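Local coordinates for protein arginine kinase (Cydia pomonella granulosis virus, PDB 6VVG) that probably phosphorylates proteins on serine or threonine with ATP, as a viral protein kinase whose activity relies on side-to-side dimerization, at residues 177-182 with 200-205; 209-214 with 229-234; 122-127 with 154-159. All blocks are in the same frame, centred on the assembly; numbering follows the deposited sequence.

Interaction 1 of 3, residues 177-182 with 200-205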
ATOM      1  N   THR A 177       7.359   8.936  19.672  1.00 13.42           N
ATOM      2  CA  THR A 177       6.543  10.047  20.144  1.00 14.24           C
ATOM      3  C   THR A 177       7.229  11.389  19.932  1.00 16.36           C
ATOM      4  O   THR A 177       6.581  12.368  19.551  1.00 15.25           O
ATOM      5  CB  THR A 177       6.220   9.840  21.625  1.00 14.22           C
ATOM      6  OG1 THR A 177       5.605   8.556  21.807  1.00 19.12           O
ATOM      7  CG2 THR A 177       5.301  10.931  22.148  1.00 18.61           C
ATOM      8  N   VAL A 178       8.540  11.456  20.159  1.00  8.07           N
ATOM      9  CA  VAL A 178       9.215  12.749  20.189  1.00 11.43           C
ATOM     10  C   VAL A 178       9.407  13.308  18.785  1.00 14.18           C
ATOM     11  O   VAL A 178       9.923  14.420  18.616  1.00 11.67           O
ATOM     12  CB  VAL A 178      10.567  12.663  20.922  1.00 17.13           C
ATOM     13  CG1 VAL A 178      10.359  12.400  22.411  1.00 21.80           C
ATOM     14  CG2 VAL A 178      11.449  11.582  20.304  1.00 13.72           C
ATOM     15  N   TYR A 179       9.005  12.550  17.770  1.00 11.68           N
ATOM     16  CA  TYR A 179       8.968  13.051  16.404  1.00  9.65           C
ATOM     17  C   TYR A 179       7.549  13.340  15.933  1.00 11.19           C
ATOM     18  O   TYR A 179       7.358  13.693  14.764  1.00 10.94           O
ATOM     19  CB  TYR A 179       9.639  12.054  15.446  1.00 11.47           C
ATOM     20  CG  TYR A 179      11.157  12.034  15.501  1.00 14.02           C
ATOM     21  CD1 TYR A 179      11.827  11.209  16.396  1.00 12.55           C
ATOM     22  CD2 TYR A 179      11.917  12.827  14.649  1.00  7.31           C
ATOM     23  CE1 TYR A 179      13.210  11.178  16.448  1.00 13.25           C
ATOM     24  CE2 TYR A 179      13.303  12.806  14.696  1.00 13.60           C
ATOM     25  CZ  TYR A 179      13.943  11.978  15.597  1.00 19.32           C
ATOM     26  OH  TYR A 179      15.319  11.950  15.647  1.00 14.65           O
ATOM     27  N   PHE A 180       6.552  13.205  16.809  1.00 12.98           N
ATOM     28  CA  PHE A 180       5.160  13.384  16.410  1.00 11.15           C
ATOM     29  C   PHE A 180       4.863  14.852  16.122  1.00 10.49           C
ATOM     30  O   PHE A 180       5.147  15.721  16.949  1.00 12.07           O
ATOM     31  CB  PHE A 180       4.211  12.901  17.509  1.00 11.18           C
ATOM     32  CG  PHE A 180       4.054  11.408  17.604  1.00  8.31           C
ATOM     33  CD1 PHE A 180       4.898  10.548  16.931  1.00  8.02           C
ATOM     34  CD2 PHE A 180       3.053  10.870  18.400  1.00 11.22           C
ATOM     35  CE1 PHE A 180       4.743   9.175  17.040  1.00 12.79           C
ATOM     36  CE2 PHE A 180       2.894   9.502  18.512  1.00 13.20           C
ATOM     37  CZ  PHE A 180       3.741   8.654  17.833  1.00 13.57           C
ATOM     38  N   SER A 181       4.251  15.125  14.970  1.00 11.87           N
ATOM     39  CA  SER A 181       3.782  16.468  14.666  1.00 12.41           C
ATOM     40  C   SER A 181       2.546  16.804  15.496  1.00  7.81           C
ATOM     41  O   SER A 181       1.867  15.909  16.007  1.00  7.85           O
ATOM     42  CB  SER A 181       3.445  16.590  13.185  1.00  8.05           C
ATOM     43  OG  SER A 181       2.227  15.923  12.890  1.00 10.36           O
ATOM     44  N   PRO A 182       2.227  18.097  15.641  1.00  7.93           N
ATOM     45  CA  PRO A 182       0.974  18.451  16.336  1.00 10.39           C
ATOM     46  C   PRO A 182      -0.227  17.715  15.768  1.00 12.03           C
ATOM     47  O   PRO A 182      -1.113  17.284  16.516  1.00 12.27           O
ATOM     48  CB  PRO A 182       0.865  19.970  16.122  1.00 10.65           C
ATOM     49  CG  PRO A 182       2.292  20.427  15.913  1.00  8.58           C
ATOM     50  CD  PRO A 182       2.965  19.285  15.167  1.00  8.48           C
ATOM     51  N   GLY A 200      11.845  18.322   9.936  1.00  8.01           N
ATOM     52  CA  GLY A 200      12.239  19.490  10.703  1.00  9.33           C
ATOM     53  C   GLY A 200      13.017  19.132  11.953  1.00  8.40           C
ATOM     54  O   GLY A 200      14.018  19.773  12.278  1.00  9.92           O
ATOM     55  N   VAL A 201      12.569  18.104  12.675  1.00 12.22           N
ATOM     56  CA  VAL A 201      13.300  17.683  13.865  1.00  9.21           C
ATOM     57  C   VAL A 201      14.684  17.175  13.481  1.00 11.39           C
ATOM     58  O   VAL A 201      15.687  17.511  14.124  1.00 11.40           O
ATOM     59  CB  VAL A 201      12.504  16.618  14.641  1.00 10.80           C
ATOM     60  CG1 VAL A 201      13.309  16.134  15.846  1.00 14.43           C
ATOM     61  CG2 VAL A 201      11.153  17.167  15.076  1.00  6.09           C
ATOM     62  N   VAL A 202      14.761  16.358  12.431  1.00  9.72           N
ATOM     63  CA  VAL A 202      16.054  15.866  11.966  1.00 10.49           C
ATOM     64  C   VAL A 202      16.965  17.029  11.599  1.00 10.27           C
ATOM     65  O   VAL A 202      18.153  17.036  11.942  1.00 10.44           O
ATOM     66  CB  VAL A 202      15.864  14.904  10.778  1.00  8.40           C
ATOM     67  CG1 VAL A 202      17.207  14.526  10.175  1.00  7.86           C
ATOM     68  CG2 VAL A 202      15.094  13.669  11.213  1.00 11.79           C
ATOM     69  N   ALA A 203      16.428  18.028  10.893  1.00  8.16           N
ATOM     70  CA  ALA A 203      17.243  19.165  10.477  1.00 12.53           C
ATOM     71  C   ALA A 203      17.773  19.920  11.689  1.00 13.07           C
ATOM     72  O   ALA A 203      18.953  20.284  11.745  1.00 12.23           O
ATOM     73  CB  ALA A 203      16.424  20.089   9.572  1.00  8.24           C
ATOM     74  N   TYR A 204      16.910  20.159  12.677  1.00 10.21           N
ATOM     75  CA  TYR A 204      17.370  20.815  13.894  1.00 11.13           C
ATOM     76  C   TYR A 204      18.463  19.999  14.574  1.00 11.79           C
ATOM     77  O   TYR A 204      19.439  20.556  15.088  1.00 10.26           O
ATOM     78  CB  TYR A 204      16.204  21.038  14.855  1.00 10.81           C
ATOM     79  CG  TYR A 204      16.538  22.009  15.966  1.00  9.45           C
ATOM     80  CD1 TYR A 204      17.313  21.617  17.056  1.00 14.30           C
ATOM     81  CD2 TYR A 204      16.100  23.323  15.917  1.00  9.33           C
ATOM     82  CE1 TYR A 204      17.633  22.510  18.064  1.00 12.99           C
ATOM     83  CE2 TYR A 204      16.408  24.218  16.924  1.00 11.17           C
ATOM     84  CZ  TYR A 204      17.173  23.808  17.991  1.00 12.30           C
ATOM     85  OH  TYR A 204      17.479  24.702  18.992  1.00 21.66           O
ATOM     86  N   GLU A 205      18.318  18.675  14.575  1.00 11.34           N
ATOM     87  CA  GLU A 205      19.250  17.827  15.307  1.00  8.96           C
ATOM     88  C   GLU A 205      20.618  17.800  14.637  1.00 11.63           C
ATOM     89  O   GLU A 205      21.646  17.929  15.308  1.00 14.83           O
ATOM     90  CB  GLU A 205      18.676  16.418  15.439  1.00 11.56           C
ATOM     91  CG  GLU A 205      17.522  16.344  16.428  1.00 11.26           C
ATOM     92  CD  GLU A 205      16.924  14.961  16.547  1.00 20.35           C
ATOM     93  OE1 GLU A 205      16.587  14.368  15.501  1.00 19.33           O
ATOM     94  OE2 GLU A 205      16.788  14.472  17.689  1.00 16.65           O
TER

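Interaction 2 of 3, residues 209-214 with 229-234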
ATOM      1  N   THR A 209      23.047  19.465  16.775  1.00  6.74           N
ATOM      2  CA  THR A 209      23.407  18.282  17.554  1.00 14.19           C
ATOM      3  C   THR A 209      22.569  18.153  18.820  1.00 14.30           C
ATOM      4  O   THR A 209      22.911  17.357  19.704  1.00 17.41           O
ATOM      5  CB  THR A 209      24.897  18.251  17.931  1.00 19.91           C
ATOM      6  OG1 THR A 209      25.155  19.154  19.015  1.00 14.77           O
ATOM      7  CG2 THR A 209      25.761  18.625  16.739  1.00 15.74           C
ATOM      8  N   GLU A 210      21.485  18.921  18.940  1.00 15.38           N
ATOM      9  CA  GLU A 210      20.579  18.834  20.075  1.00 14.55           C
ATOM     10  C   GLU A 210      19.149  18.652  19.576  1.00 15.78           C
ATOM     11  O   GLU A 210      18.807  19.022  18.452  1.00 10.16           O
ATOM     12  CB  GLU A 210      20.664  20.084  20.963  1.00 18.24           C
ATOM     13  CG  GLU A 210      22.024  20.319  21.599  1.00 25.52           C
ATOM     14  CD  GLU A 210      22.267  19.431  22.807  1.00 39.88           C
ATOM     15  OE1 GLU A 210      21.384  18.608  23.134  1.00 38.69           O
ATOM     16  OE2 GLU A 210      23.343  19.553  23.428  1.00 47.59           O
ATOM     17  N   TYR A 211      18.308  18.072  20.439  1.00 15.66           N
ATOM     18  CA  TYR A 211      16.886  17.898  20.166  1.00 12.39           C
ATOM     19  C   TYR A 211      16.160  19.229  20.358  1.00 16.95           C
ATOM     20  O   TYR A 211      16.426  19.948  21.326  1.00 13.01           O
ATOM     21  CB  TYR A 211      16.304  16.824  21.092  1.00 14.59           C
ATOM     22  CG  TYR A 211      14.826  16.577  20.928  1.00 10.19           C
ATOM     23  CD1 TYR A 211      14.340  15.773  19.904  1.00 16.37           C
ATOM     24  CD2 TYR A 211      13.916  17.144  21.802  1.00 15.01           C
ATOM     25  CE1 TYR A 211      12.980  15.557  19.752  1.00 11.53           C
ATOM     26  CE2 TYR A 211      12.562  16.932  21.663  1.00 17.47           C
ATOM     27  CZ  TYR A 211      12.099  16.142  20.636  1.00 11.72           C
ATOM     28  OH  TYR A 211      10.744  15.937  20.499  1.00 18.77           O
ATOM     29  N   PRO A 212      15.256  19.591  19.444  1.00 13.62           N
ATOM     30  CA  PRO A 212      14.701  20.957  19.493  1.00 10.51           C
ATOM     31  C   PRO A 212      14.002  21.306  20.798  1.00 11.02           C
ATOM     32  O   PRO A 212      14.191  22.417  21.308  1.00 19.76           O
ATOM     33  CB  PRO A 212      13.726  20.987  18.302  1.00 10.44           C
ATOM     34  CG  PRO A 212      13.490  19.515  17.930  1.00 11.54           C
ATOM     35  CD  PRO A 212      14.800  18.845  18.253  1.00 13.48           C
ATOM     36  N   PHE A 213      13.196  20.407  21.351  1.00 13.87           N
ATOM     37  CA  PHE A 213      12.268  20.753  22.419  1.00 15.05           C
ATOM     38  C   PHE A 213      12.783  20.287  23.779  1.00 16.77           C
ATOM     39  O   PHE A 213      13.758  19.544  23.892  1.00 18.18           O
ATOM     40  CB  PHE A 213      10.890  20.161  22.112  1.00 12.26           C
ATOM     41  CG  PHE A 213      10.383  20.516  20.739  1.00  9.15           C
ATOM     42  CD1 PHE A 213      10.062  21.827  20.426  1.00 12.65           C
ATOM     43  CD2 PHE A 213      10.244  19.547  19.759  1.00 11.42           C
ATOM     44  CE1 PHE A 213       9.606  22.164  19.167  1.00 11.77           C
ATOM     45  CE2 PHE A 213       9.786  19.880  18.495  1.00  9.32           C
ATOM     46  CZ  PHE A 213       9.467  21.190  18.202  1.00  7.46           C
ATOM     47  N   ASP A 214      12.090  20.742  24.823  1.00 18.98           N
ATOM     48  CA  ASP A 214      12.623  20.759  26.186  1.00 23.87           C
ATOM     49  C   ASP A 214      12.288  19.455  26.903  1.00 22.83           C
ATOM     50  O   ASP A 214      11.326  19.351  27.666  1.00 34.02           O
ATOM     51  CB  ASP A 214      12.067  21.965  26.935  1.00 23.69           C
ATOM     52  CG  ASP A 214      12.880  22.341  28.160  1.00 35.23           C
ATOM     53  OD1 ASP A 214      13.935  21.724  28.401  1.00 26.02           O
ATOM     54  OD2 ASP A 214      12.448  23.263  28.889  1.00 33.77           O
ATOM     55  N   LYS A 229       0.433  13.710  24.152  1.00  8.92           N
ATOM     56  CA  LYS A 229      -0.121  14.975  24.611  1.00  7.75           C
ATOM     57  C   LYS A 229       0.863  15.753  25.474  1.00 13.94           C
ATOM     58  O   LYS A 229       0.721  16.972  25.606  1.00 13.47           O
ATOM     59  CB  LYS A 229      -1.423  14.723  25.373  1.00 11.43           C
ATOM     60  CG  LYS A 229      -2.613  14.423  24.467  1.00 11.76           C
ATOM     61  CD  LYS A 229      -3.012  15.645  23.651  1.00 13.86           C
ATOM     62  CE  LYS A 229      -4.003  15.284  22.547  1.00 10.69           C
ATOM     63  NZ  LYS A 229      -5.356  14.933  23.082  1.00 12.48           N
ATOM     64  N   ASP A 230       1.859  15.082  26.056  1.00 13.20           N
ATOM     65  CA  ASP A 230       2.913  15.790  26.773  1.00 16.01           C
ATOM     66  C   ASP A 230       3.795  16.607  25.838  1.00 13.00           C
ATOM     67  O   ASP A 230       4.484  17.526  26.296  1.00 13.92           O
ATOM     68  CB  ASP A 230       3.785  14.803  27.552  1.00  9.01           C
ATOM     69  CG  ASP A 230       3.023  14.082  28.644  1.00 21.31           C
ATOM     70  OD1 ASP A 230       2.254  14.743  29.370  1.00 21.07           O
ATOM     71  OD2 ASP A 230       3.201  12.853  28.777  1.00 31.08           O
ATOM     72  N   MET A 231       3.803  16.287  24.543  1.00 17.25           N
ATOM     73  CA  MET A 231       4.628  17.041  23.609  1.00 11.34           C
ATOM     74  C   MET A 231       4.041  18.419  23.330  1.00 16.16           C
ATOM     75  O   MET A 231       4.789  19.367  23.065  1.00 14.15           O
ATOM     76  CB  MET A 231       4.784  16.276  22.294  1.00 13.96           C
ATOM     77  CG  MET A 231       5.506  14.944  22.399  1.00 17.95           C
ATOM     78  SD  MET A 231       7.106  15.032  23.221  1.00 15.07           S
ATOM     79  CE  MET A 231       7.971  16.235  22.211  1.00 11.38           C
ATOM     80  N   LEU A 232       2.716  18.549  23.390  1.00 17.43           N
ATOM     81  CA  LEU A 232       2.088  19.809  22.975  1.00 10.40           C
ATOM     82  C   LEU A 232       2.571  20.987  23.788  1.00 10.90           C
ATOM     83  O   LEU A 232       2.955  22.015  23.179  1.00 15.09           O
ATOM     84  CB  LEU A 232       0.565  19.676  23.060  1.00 13.89           C
ATOM     85  CG  LEU A 232      -0.106  18.977  21.879  1.00 14.25           C
ATOM     86  CD1 LEU A 232      -1.632  19.083  21.999  1.00 12.08           C
ATOM     87  CD2 LEU A 232       0.345  19.536  20.537  1.00 13.46           C
ATOM     88  N   PRO A 233       2.592  20.963  25.125  1.00 18.84           N
ATOM     89  CA  PRO A 233       3.136  22.115  25.863  1.00 21.77           C
ATOM     90  C   PRO A 233       4.536  22.486  25.401  1.00 17.31           C
ATOM     91  O   PRO A 233       4.885  23.671  25.338  1.00 19.07           O
ATOM     92  CB  PRO A 233       3.128  21.652  27.329  1.00 19.39           C
ATOM     93  CG  PRO A 233       2.095  20.558  27.379  1.00 14.71           C
ATOM     94  CD  PRO A 233       2.172  19.866  26.030  1.00 12.85           C
ATOM     95  N   LEU A 234       5.347  21.482  25.060  1.00 16.89           N
ATOM     96  CA  LEU A 234       6.722  21.743  24.653  1.00 15.84           C
ATOM     97  C   LEU A 234       6.770  22.484  23.326  1.00 16.99           C
ATOM     98  O   LEU A 234       7.575  23.408  23.153  1.00 11.99           O
ATOM     99  CB  LEU A 234       7.487  20.425  24.565  1.00 17.76           C
ATOM    100  CG  LEU A 234       7.487  19.629  25.870  1.00 20.45           C
ATOM    101  CD1 LEU A 234       8.304  18.359  25.739  1.00 21.90           C
ATOM    102  CD2 LEU A 234       8.015  20.492  27.019  1.00 17.51           C
TER
HETATM  103  O   HOH W   1      10.247  23.005  24.253  1.00 10.47           O

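Interaction 3 of 3, residues 122-127 with 154-159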
ATOM      1  N   ILE A 122      19.626  17.571   3.845  1.00 10.48           N
ATOM      2  CA  ILE A 122      18.224  17.962   3.927  1.00  8.76           C
ATOM      3  C   ILE A 122      17.612  18.057   2.538  1.00  9.23           C
ATOM      4  O   ILE A 122      16.463  17.650   2.325  1.00 12.61           O
ATOM      5  CB  ILE A 122      18.083  19.282   4.705  1.00  6.78           C
ATOM      6  CG1 ILE A 122      18.350  19.040   6.194  1.00 13.25           C
ATOM      7  CG2 ILE A 122      16.700  19.866   4.501  1.00 13.93           C
ATOM      8  CD1 ILE A 122      18.564  20.303   7.011  1.00 10.74           C
ATOM      9  N   ILE A 123      18.354  18.599   1.572  1.00  9.68           N
ATOM     10  CA  ILE A 123      17.841  18.665   0.208  1.00 12.72           C
ATOM     11  C   ILE A 123      17.543  17.261  -0.301  1.00 14.05           C
ATOM     12  O   ILE A 123      16.475  16.995  -0.865  1.00 11.22           O
ATOM     13  CB  ILE A 123      18.840  19.394  -0.710  1.00 18.15           C
ATOM     14  CG1 ILE A 123      18.862  20.891  -0.402  1.00 26.65           C
ATOM     15  CG2 ILE A 123      18.484  19.162  -2.169  1.00 21.94           C
ATOM     16  CD1 ILE A 123      19.972  21.652  -1.116  1.00 21.25           C
ATOM     17  N   THR A 124      18.489  16.341  -0.105  1.00  9.88           N
ATOM     18  CA  THR A 124      18.295  14.963  -0.540  1.00 10.38           C
ATOM     19  C   THR A 124      17.098  14.333   0.158  1.00 10.54           C
ATOM     20  O   THR A 124      16.255  13.694  -0.481  1.00  9.99           O
ATOM     21  CB  THR A 124      19.564  14.153  -0.269  1.00 12.63           C
ATOM     22  OG1 THR A 124      20.678  14.777  -0.917  1.00 16.50           O
ATOM     23  CG2 THR A 124      19.415  12.724  -0.773  1.00 13.70           C
ATOM     24  N   LEU A 125      17.011  14.498   1.480  1.00 10.80           N
ATOM     25  CA  LEU A 125      15.917  13.897   2.235  1.00 10.42           C
ATOM     26  C   LEU A 125      14.568  14.420   1.758  1.00 13.34           C
ATOM     27  O   LEU A 125      13.629  13.644   1.542  1.00 10.52           O
ATOM     28  CB  LEU A 125      16.101  14.178   3.724  1.00 13.45           C
ATOM     29  CG  LEU A 125      14.990  13.725   4.669  1.00 13.32           C
ATOM     30  CD1 LEU A 125      14.799  12.226   4.577  1.00 11.78           C
ATOM     31  CD2 LEU A 125      15.311  14.155   6.093  1.00 11.27           C
ATOM     32  N   VAL A 126      14.452  15.740   1.600  1.00 10.12           N
ATOM     33  CA  VAL A 126      13.192  16.335   1.162  1.00 11.59           C
ATOM     34  C   VAL A 126      12.823  15.827  -0.225  1.00 13.04           C
ATOM     35  O   VAL A 126      11.673  15.456  -0.488  1.00 10.04           O
ATOM     36  CB  VAL A 126      13.296  17.872   1.191  1.00 14.70           C
ATOM     37  CG1 VAL A 126      12.105  18.507   0.485  1.00 11.74           C
ATOM     38  CG2 VAL A 126      13.413  18.364   2.632  1.00 11.81           C
ATOM     39  N   THR A 127      13.801  15.801  -1.134  1.00  8.22           N
ATOM     40  CA  THR A 127      13.548  15.330  -2.490  1.00 13.53           C
ATOM     41  C   THR A 127      13.127  13.867  -2.493  1.00 11.57           C
ATOM     42  O   THR A 127      12.192  13.484  -3.206  1.00 10.84           O
ATOM     43  CB  THR A 127      14.797  15.527  -3.348  1.00 19.09           C
ATOM     44  OG1 THR A 127      15.061  16.927  -3.495  1.00 22.91           O
ATOM     45  CG2 THR A 127      14.623  14.889  -4.716  1.00 26.25           C
ATOM     46  N   LYS A 154      28.925   9.519   1.753  1.00 19.98           N
ATOM     47  CA  LYS A 154      28.130  10.735   1.882  1.00 22.04           C
ATOM     48  C   LYS A 154      26.818  10.600   1.118  1.00 19.08           C
ATOM     49  O   LYS A 154      26.318  11.563   0.538  1.00 20.51           O
ATOM     50  CB  LYS A 154      28.913  11.960   1.404  1.00 26.17           C
ATOM     51  CG  LYS A 154      30.335  12.012   1.936  1.00 36.53           C
ATOM     52  CD  LYS A 154      30.798  13.442   2.158  1.00 37.66           C
ATOM     53  CE  LYS A 154      32.139  13.471   2.881  1.00 50.48           C
ATOM     54  NZ  LYS A 154      33.079  12.437   2.352  1.00 46.79           N
ATOM     55  N   ARG A 155      26.268   9.389   1.102  1.00 16.34           N
ATOM     56  CA  ARG A 155      25.005   9.091   0.444  1.00 15.53           C
ATOM     57  C   ARG A 155      23.953   8.834   1.511  1.00 14.37           C
ATOM     58  O   ARG A 155      24.169   8.024   2.418  1.00 12.68           O
ATOM     59  CB  ARG A 155      25.139   7.877  -0.476  1.00 18.49           C
ATOM     60  CG  ARG A 155      24.122   7.840  -1.604  1.00 40.04           C
ATOM     61  CD  ARG A 155      24.534   6.905  -2.750  1.00 47.75           C
ATOM     62  NE  ARG A 155      23.357   6.355  -3.419  1.00 48.45           N
ATOM     63  CZ  ARG A 155      23.255   5.103  -3.848  1.00 51.28           C
ATOM     64  NH1 ARG A 155      24.270   4.262  -3.693  1.00 46.73           N
ATOM     65  NH2 ARG A 155      22.137   4.695  -4.436  1.00 41.87           N
ATOM     66  N   LEU A 156      22.822   9.522   1.393  1.00 16.31           N
ATOM     67  CA  LEU A 156      21.724   9.372   2.333  1.00 14.27           C
ATOM     68  C   LEU A 156      20.782   8.278   1.851  1.00 15.48           C
ATOM     69  O   LEU A 156      20.321   8.305   0.706  1.00 18.48           O
ATOM     70  CB  LEU A 156      20.964  10.691   2.486  1.00 16.89           C
ATOM     71  CG  LEU A 156      19.817  10.717   3.497  1.00 15.69           C
ATOM     72  CD1 LEU A 156      20.368  10.726   4.917  1.00 14.92           C
ATOM     73  CD2 LEU A 156      18.920  11.921   3.260  1.00 14.80           C
ATOM     74  N   PHE A 157      20.503   7.316   2.727  1.00  9.74           N
ATOM     75  CA  PHE A 157      19.529   6.266   2.460  1.00 16.94           C
ATOM     76  C   PHE A 157      18.420   6.340   3.499  1.00 11.64           C
ATOM     77  O   PHE A 157      18.688   6.229   4.700  1.00 11.90           O
ATOM     78  CB  PHE A 157      20.173   4.875   2.487  1.00 14.11           C
ATOM     79  CG  PHE A 157      21.344   4.726   1.566  1.00 13.23           C
ATOM     80  CD1 PHE A 157      22.612   5.079   1.983  1.00 16.31           C
ATOM     81  CD2 PHE A 157      21.179   4.229   0.282  1.00 21.81           C
ATOM     82  CE1 PHE A 157      23.698   4.947   1.140  1.00 19.76           C
ATOM     83  CE2 PHE A 157      22.263   4.094  -0.569  1.00 19.04           C
ATOM     84  CZ  PHE A 157      23.522   4.455  -0.139  1.00 15.35           C
ATOM     85  N   VAL A 158      17.184   6.523   3.035  1.00  5.84           N
ATOM     86  CA  VAL A 158      16.004   6.357   3.878  1.00  7.49           C
ATOM     87  C   VAL A 158      15.734   4.868   4.033  1.00  7.39           C
ATOM     88  O   VAL A 158      15.756   4.120   3.048  1.00 14.22           O
ATOM     89  CB  VAL A 158      14.793   7.076   3.263  1.00 10.54           C
ATOM     90  CG1 VAL A 158      13.622   7.081   4.234  1.00  9.91           C
ATOM     91  CG2 VAL A 158      15.169   8.493   2.849  1.00 14.44           C
ATOM     92  N   CYS A 159      15.471   4.428   5.263  1.00 12.51           N
ATOM     93  CA  CYS A 159      15.272   3.009   5.525  1.00  9.64           C
ATOM     94  C   CYS A 159      14.130   2.798   6.512  1.00 13.64           C
ATOM     95  O   CYS A 159      13.561   3.743   7.064  1.00 13.89           O
ATOM     96  CB  CYS A 159      16.558   2.355   6.053  1.00 14.09           C
ATOM     97  SG  CYS A 159      16.895   2.636   7.815  1.00 23.84           S
TER

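Interaction 1 of 3, residues 177-182 with 200-205
With chi1 at -76° and -72°, Tyr179 and Glu205 each set CG beside their own backbone N, and the polar ends of the two side chains meet. This is the meeting of the P+1 loop with the long helix 192-208 (helix F) in the C-lobe of the protein kinase fold. Beyond CG the Glu205 chain is extended, which carries its carboxylate out to the tyrosine hydroxyl. Tyr179 OH and Glu205 OE1 are 2.7 Å apart and form a weak hydrogen bond. The hydroxyl has another acceptor within reach, so its proton is not certain to be used here. The second oxygen, OE2, lies farther from Tyr179 OH, at 3.6 Å, so the carboxylate approaches unevenly. Its plane is turned about 70° from that of the ring. A similar tyrosine-glutamate pair between P+1 loop and helix F is known from protein kinase A.

The rest of the contact is apolar. Val201, one helical turn before Glu205, packs against the CD2-CE2 side of the ring; its CB is 3.8 Å from Tyr179 CD2. Val202 adds a lighter touch. Leu144 N makes a second weak hydrogen bond to Tyr179 OH, which ties the loop near Lys143 to the same group. Within the apolar part, Val201 CG1 comes nearest to the ring, 3.5 Å from Tyr179 CE2.

Interaction 2 of 3, residues 209-214 with 229-234
Leu234 meets Phe213 and Asp214 where the loop after helix 192-208 passes helix 228-235. Its CB starts the contact, 4.2 Å from Phe213 CB. With chi1 at -57°, CG stands beside the backbone N of Leu234, and the branch turns to the backbone of the next loop residue. There both methyls come up to one carbonyl oxygen from the same side: CD1 is 3.7 Å and CD2 3.6 Å from Asp214 O. CD2 also lies 4.3 Å from Asp214 CB. These are van der Waals contacts.

The backbone of Leu234 is joined to the loop by a water. Asp214 N donates to it and it donates to Leu234 O, at 3.0 Å and 2.9 Å. The Phe213 ring comes near the same carbonyl oxygen at an oblique angle. One face of this ring is covered by Pro212 CB, and Tyr235 meets the ring from the helix.

One turn earlier in the helix, Met231 is bent at both chi2 and chi3, which brings its CE to the Tyr211 side chain. The methyl lies at the ring edge, near its plane, and is 3.3 Å from Tyr211 OH. That hydroxyl has its polar partner elsewhere, in Val178 O of the P+1 loop. Helix 228-235 is kinked at Pro233, whose N has no bond to the preceding turn. The contact is far from the AMP site. A Pro-Phe pair just after helix F (192-208), the proline packed back on helix F and the phenylalanine turned to helix G (228-235), is a familiar feature of the protein kinase C-lobe.

Interaction 3 of 3, residues 122-127 with 154-159
Leu125 and Leu156 form the centre of a buried apolar contact in the C-lobe of the protein kinase fold. Helix 115-133 (helix E) packs here against the small hairpin of strands 147-148 and 157-158, whose second strand leads to Asp160 of the AMP site. Leu156 has CG anti to its backbone N (chi1 -177°), which projects the branch at the helix. Its CD2 sits at the base of Leu125, 3.6 Å from Leu125 CB and 3.7 Å from Leu125 N.

Thr124 meets the base of the same leucine. Its methyl CG2 is 4.1 Å from Leu156 CB. The two side chains run antiparallel past one another. The threonine hydroxyl hydrogen-bonds to Lys120 O, one turn earlier. The apolar branch thus faces the hairpin while the polar one serves the helix.

Residues 156 and 158 both point at the helix, and Phe157 between them points away, in the alternation of an extended chain. Leu147 touches both Leu125 and Leu156 from the partner strand. Cys159 touches the bound AMP, so the chain passes from helix packing to nucleotide pocket within a residue. Leu125 also sets CG anti to its backbone N (chi1 175°), and chi2 of 60° then brings CD1 to the strand. The side chain lies roughly perpendicular to Val158, with Leu125 CD1 4.1 Å from Val158 CG2.

From the N terminus, interaction 3 comes first. It closes the loop from helix 115-133 to strand 157-158, which holds strand 147-148. Interaction 1 follows and closes the shorter loop from residues 177-182 to helix 192-208. Interaction 2 closes last, between the loop just after that helix and helix 228-235. The three are in series; none nests in or crosses another. Helix 192-208 connects them: Ala203 CB packs on Ile122 CD1 at 3.3 Å, between interactions 1 and 3. Interactions 1 and 2 lie side by side, with centres 8 Å apart, and Glu205 packs on Tyr211. Interactions 2 and 3 do not touch. All three belong to the C-lobe.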